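Local coordinates for protein p-nitrophenyl phosphatase (Pho2) (PDB 3QGM) that probably hydrolyses phosphate monoesters as a metal-dependent phosphatase of the haloacid dehalogenase superfamily, at residues 7-15 against 36-47. Sequence-based numbering, arbitrary orientation. Where two conformers were deposited one is given.
Sequences DKKGYIIDI and LKELGKKIIFVS. With CA (calcium ion), chain E.
A bend at chi2 (-56°) of K41 takes its chain obliquely past the Y11 ring, CG lying 3.8 Å from Y11 CE2, and carries NZ on to D7. With chi1 of D7 at -171°, CG stands anti to the backbone N and the carboxylate meets that ammonium: K41 NZ is 2.9 Å from D7 OD2, a salt bridge entered from above the carboxylate plane, with a weak second bond to K8 O. The Y11 hydroxyl accepts a bond from K8 N and also pairs with P6 O, which fixes the tyrosine against the chain leading into its own strand.

Strands 10-14 and 42-47 run parallel, their axes 4.5 Å apart at closest. Backbone bonds cross in the order K42 N to K9 O, Y11 N to K42 O, I44 N to Y11 O, I13 N to I44 O and V46 N to I13 O; the I13–I44 link is nearly straight (171° at the hydrogen), whereas that from Y11 is bent.

On the sheet face of Y11 and I13, L36 of helix 27-38 packs, its CD2 over one face of the Y11 ring near the CE2 rim and its CD1 meeting I13 CD1 tip to tip at 3.9 Å. On the other face, covered by helix 190-200, I12 CG2 packs 3.6 Å from V46 CG2.

At the C-terminal end of strand 10-14 both D14 carboxylate oxygens bind calcium, OD2 at 2.4 Å; D16 O, D212 OD1 and three waters complete the site. A parallel Rossmann-like sheet whose strand delivers D14, first aspartate of an apparent DxD motif, to the metal is characteristic of the HAD hydrolase core.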
loop_
_atom_site.group_PDB
_atom_site.type_symbol
_atom_site.label_atom_id
_atom_site.label_comp_id
_atom_site.label_asym_id
_atom_site.label_seq_id
_atom_site.Cartn_x
_atom_site.Cartn_y
_atom_site.Cartn_z
ATOM N N ASP A 7 26.028 29.831 13.110
ATOM C CA ASP A 7 26.095 29.894 14.567
ATOM C C ASP A 7 24.741 30.183 15.201
ATOM O O ASP A 7 24.173 31.288 15.037
ATOM C CB ASP A 7 27.099 30.951 15.013
ATOM C CG ASP A 7 27.362 30.891 16.500
ATOM O OD1 ASP A 7 28.469 30.462 16.916
ATOM O OD2 ASP A 7 26.434 31.236 17.263
ATOM N N LYS A 8 24.252 29.205 15.963
ATOM C CA LYS A 8 22.930 29.281 16.541
ATOM C C LYS A 8 22.952 28.993 18.027
ATOM O O LYS A 8 23.887 28.401 18.556
ATOM C CB LYS A 8 21.998 28.277 15.872
ATOM C CG LYS A 8 22.261 27.965 14.398
ATOM C CD LYS A 8 22.097 29.131 13.466
ATOM C CE LYS A 8 20.713 29.727 13.515
ATOM N NZ LYS A 8 20.438 30.549 12.303
ATOM N N LYS A 9 21.886 29.400 18.688
ATOM C CA LYS A 9 21.652 29.030 20.084
ATOM C C LYS A 9 21.396 27.532 20.215
ATOM O O LYS A 9 21.858 26.893 21.169
ATOM C CB LYS A 9 20.466 29.820 20.670
ATOM C CG LYS A 9 20.888 31.223 21.120
ATOM C CD LYS A 9 19.719 32.148 21.489
ATOM C CE LYS A 9 20.224 33.640 21.550
ATOM N NZ LYS A 9 19.250 34.550 22.221
ATOM N N GLY A 10 20.664 26.971 19.257
ATOM C CA GLY A 10 20.307 25.549 19.301
ATOM C C GLY A 10 20.366 24.790 17.992
ATOM O O GLY A 10 20.366 25.367 16.904
ATOM N N TYR A 11 20.391 23.472 18.127
ATOM C CA TYR A 11 20.543 22.550 16.999
ATOM C C TYR A 11 19.552 21.396 17.152
ATOM O O TYR A 11 19.482 20.762 18.182
ATOM C CB TYR A 11 21.979 22.029 16.946
ATOM C CG TYR A 11 22.932 23.145 16.636
ATOM C CD1 TYR A 11 23.273 23.446 15.319
ATOM C CD2 TYR A 11 23.426 23.958 17.636
ATOM C CE1 TYR A 11 24.099 24.494 15.020
ATOM C CE2 TYR A 11 24.252 25.042 17.331
ATOM C CZ TYR A 11 24.580 25.304 16.023
ATOM O OH TYR A 11 25.403 26.379 15.693
ATOM N N ILE A 12 18.772 21.172 16.115
ATOM C CA ILE A 12 17.892 20.018 16.002
ATOM C C ILE A 12 18.679 19.048 15.147
ATOM O O ILE A 12 18.929 19.327 13.961
ATOM C CB ILE A 12 16.570 20.371 15.333
ATOM C CG1 ILE A 12 15.798 21.287 16.289
ATOM C CG2 ILE A 12 15.777 19.067 15.006
ATOM C CD1 ILE A 12 14.437 21.776 15.785
ATOM N N ILE A 13 19.111 17.943 15.776
ATOM C CA ILE A 13 20.055 17.002 15.144
ATOM C C ILE A 13 19.410 15.646 14.854
ATOM O O ILE A 13 18.910 14.947 15.725
ATOM C CB ILE A 13 21.376 16.882 15.911
ATOM C CG1 ILE A 13 22.009 18.275 16.104
ATOM C CG2 ILE A 13 22.342 16.016 15.135
ATOM C CD1 ILE A 13 23.341 18.255 16.896
ATOM N N ASP A 14 19.351 15.316 13.576
ATOM C CA ASP A 14 19.012 13.932 13.140
ATOM C C ASP A 14 20.072 12.974 13.723
ATOM O O ASP A 14 21.265 13.316 13.780
ATOM C CB ASP A 14 18.972 13.964 11.614
ATOM C CG ASP A 14 18.963 12.599 10.928
ATOM O OD1 ASP A 14 18.311 11.590 11.326
ATOM O OD2 ASP A 14 19.636 12.594 9.882
ATOM N N ILE A 15 19.633 11.806 14.197
ATOM C CA ILE A 15 20.541 10.811 14.772
ATOM C C ILE A 15 21.137 9.925 13.661
ATOM O O ILE A 15 22.348 9.940 13.450
ATOM C CB ILE A 15 19.824 9.931 15.792
ATOM C CG1 ILE A 15 19.319 10.777 16.978
ATOM C CG2 ILE A 15 20.740 8.790 16.320
ATOM C CD1 ILE A 15 18.353 10.023 17.899
ATOM N N LEU A 36 29.904 20.571 20.544
ATOM C CA LEU A 36 28.731 21.455 20.657
ATOM C C LEU A 36 28.251 21.709 22.101
ATOM O O LEU A 36 27.883 22.830 22.423
ATOM C CB LEU A 36 27.543 20.929 19.827
ATOM C CG LEU A 36 27.509 21.282 18.332
ATOM C CD1 LEU A 36 26.269 20.661 17.673
ATOM C CD2 LEU A 36 27.542 22.791 18.110
ATOM N N LYS A 37 28.196 20.654 22.923
ATOM C CA LYS A 37 27.813 20.746 24.331
ATOM C C LYS A 37 28.819 21.633 25.060
ATOM O O LYS A 37 28.458 22.535 25.845
ATOM C CB LYS A 37 27.802 19.354 24.982
ATOM C CG LYS A 37 26.778 18.376 24.410
ATOM C CD LYS A 37 26.824 17.000 25.111
ATOM C CE LYS A 37 28.046 16.177 24.698
ATOM N NZ LYS A 37 28.143 14.880 25.325
ATOM N N GLU A 38 30.094 21.356 24.780
ATOM C CA GLU A 38 31.254 22.100 25.308
ATOM C C GLU A 38 31.197 23.593 24.989
ATOM O O GLU A 38 31.636 24.423 25.793
ATOM C CB GLU A 38 32.513 21.555 24.658
ATOM C CG GLU A 38 33.605 21.120 25.589
ATOM C CD GLU A 38 34.977 21.095 24.881
ATOM O OE1 GLU A 38 35.670 20.039 24.927
ATOM O OE2 GLU A 38 35.357 22.140 24.267
ATOM N N LEU A 39 30.716 23.938 23.797
ATOM C CA LEU A 39 30.480 25.342 23.442
ATOM C C LEU A 39 29.158 25.842 24.025
ATOM O O LEU A 39 28.728 26.941 23.662
ATOM C CB LEU A 39 30.421 25.535 21.922
ATOM C CG LEU A 39 31.632 26.010 21.117
ATOM C CD1 LEU A 39 32.946 25.685 21.782
ATOM C CD2 LEU A 39 31.540 25.400 19.699
ATOM N N GLY A 40 28.485 25.035 24.860
ATOM C CA GLY A 40 27.244 25.463 25.502
ATOM C C GLY A 40 26.015 25.562 24.603
ATOM O O GLY A 40 25.021 26.178 24.999
ATOM N N LYS A 41 26.054 24.962 23.405
ATOM C CA LYS A 41 24.889 24.999 22.514
ATOM C C LYS A 41 23.896 23.971 23.022
ATOM O O LYS A 41 24.294 22.914 23.550
ATOM C CB LYS A 41 25.242 24.686 21.061
ATOM C CG LYS A 41 26.362 25.499 20.433
ATOM C CD LYS A 41 26.157 27.015 20.481
ATOM C CE LYS A 41 26.876 27.672 19.299
ATOM N NZ LYS A 41 26.782 29.193 19.250
ATOM N N LYS A 42 22.616 24.301 22.893
ATOM C CA LYS A 42 21.555 23.409 23.281
ATOM C C LYS A 42 21.282 22.517 22.073
ATOM O O LYS A 42 21.414 22.954 20.923
ATOM C CB LYS A 42 20.284 24.181 23.631
ATOM C CG LYS A 42 20.410 25.215 24.758
ATOM C CD LYS A 42 19.157 26.092 24.711
ATOM C CE LYS A 42 18.707 26.653 26.076
ATOM N NZ LYS A 42 17.444 26.027 26.552
ATOM N N ILE A 43 20.896 21.278 22.340
ATOM C CA ILE A 43 20.721 20.290 21.297
ATOM C C ILE A 43 19.482 19.499 21.595
ATOM O O ILE A 43 19.169 19.232 22.745
ATOM C CB ILE A 43 21.950 19.326 21.225
ATOM C CG1 ILE A 43 23.215 20.098 20.862
ATOM C CG2 ILE A 43 21.729 18.222 20.191
ATOM C CD1 ILE A 43 24.387 19.204 20.592
ATOM N N ILE A 44 18.746 19.151 20.558
ATOM C CA ILE A 44 17.726 18.150 20.681
ATOM C C ILE A 44 17.892 17.193 19.511
ATOM O O ILE A 44 18.009 17.607 18.342
ATOM C CB ILE A 44 16.320 18.727 20.780
ATOM C CG1 ILE A 44 15.292 17.599 20.990
ATOM C CG2 ILE A 44 15.949 19.516 19.551
ATOM C CD1 ILE A 44 13.960 18.079 21.635
ATOM N N PHE A 45 17.947 15.914 19.843
ATOM C CA PHE A 45 18.104 14.854 18.849
ATOM C C PHE A 45 16.703 14.436 18.378
ATOM O O PHE A 45 15.816 14.184 19.202
ATOM C CB PHE A 45 18.853 13.680 19.458
ATOM C CG PHE A 45 20.246 14.015 19.904
ATOM C CD1 PHE A 45 20.516 14.272 21.240
ATOM C CD2 PHE A 45 21.302 14.072 18.990
ATOM C CE1 PHE A 45 21.808 14.616 21.665
ATOM C CE2 PHE A 45 22.595 14.403 19.406
ATOM C CZ PHE A 45 22.846 14.673 20.748
ATOM N N VAL A 46 16.466 14.425 17.071
ATOM C CA VAL A 46 15.109 14.168 16.567
ATOM C C VAL A 46 15.166 13.009 15.595
ATOM O O VAL A 46 15.959 13.039 14.669
ATOM C CB VAL A 46 14.466 15.415 15.922
ATOM C CG1 VAL A 46 13.123 15.071 15.257
ATOM C CG2 VAL A 46 14.213 16.532 16.957
ATOM N N SER A 47 14.343 11.982 15.807
ATOM C CA SER A 47 14.366 10.799 14.962
ATOM C C SER A 47 12.973 10.353 14.609
ATOM O O SER A 47 12.079 10.430 15.424
ATOM C CB SER A 47 15.025 9.633 15.697
ATOM O OG SER A 47 14.813 8.435 15.002
HETATM CA CA CA E . 18.899 10.513 8.992
HETATM O O HOH W 1 19.405 8.641 7.510
HETATM O O HOH W 2 17.338 8.943 9.772
HETATM O O HOH W 3 17.197 11.527 8.198
#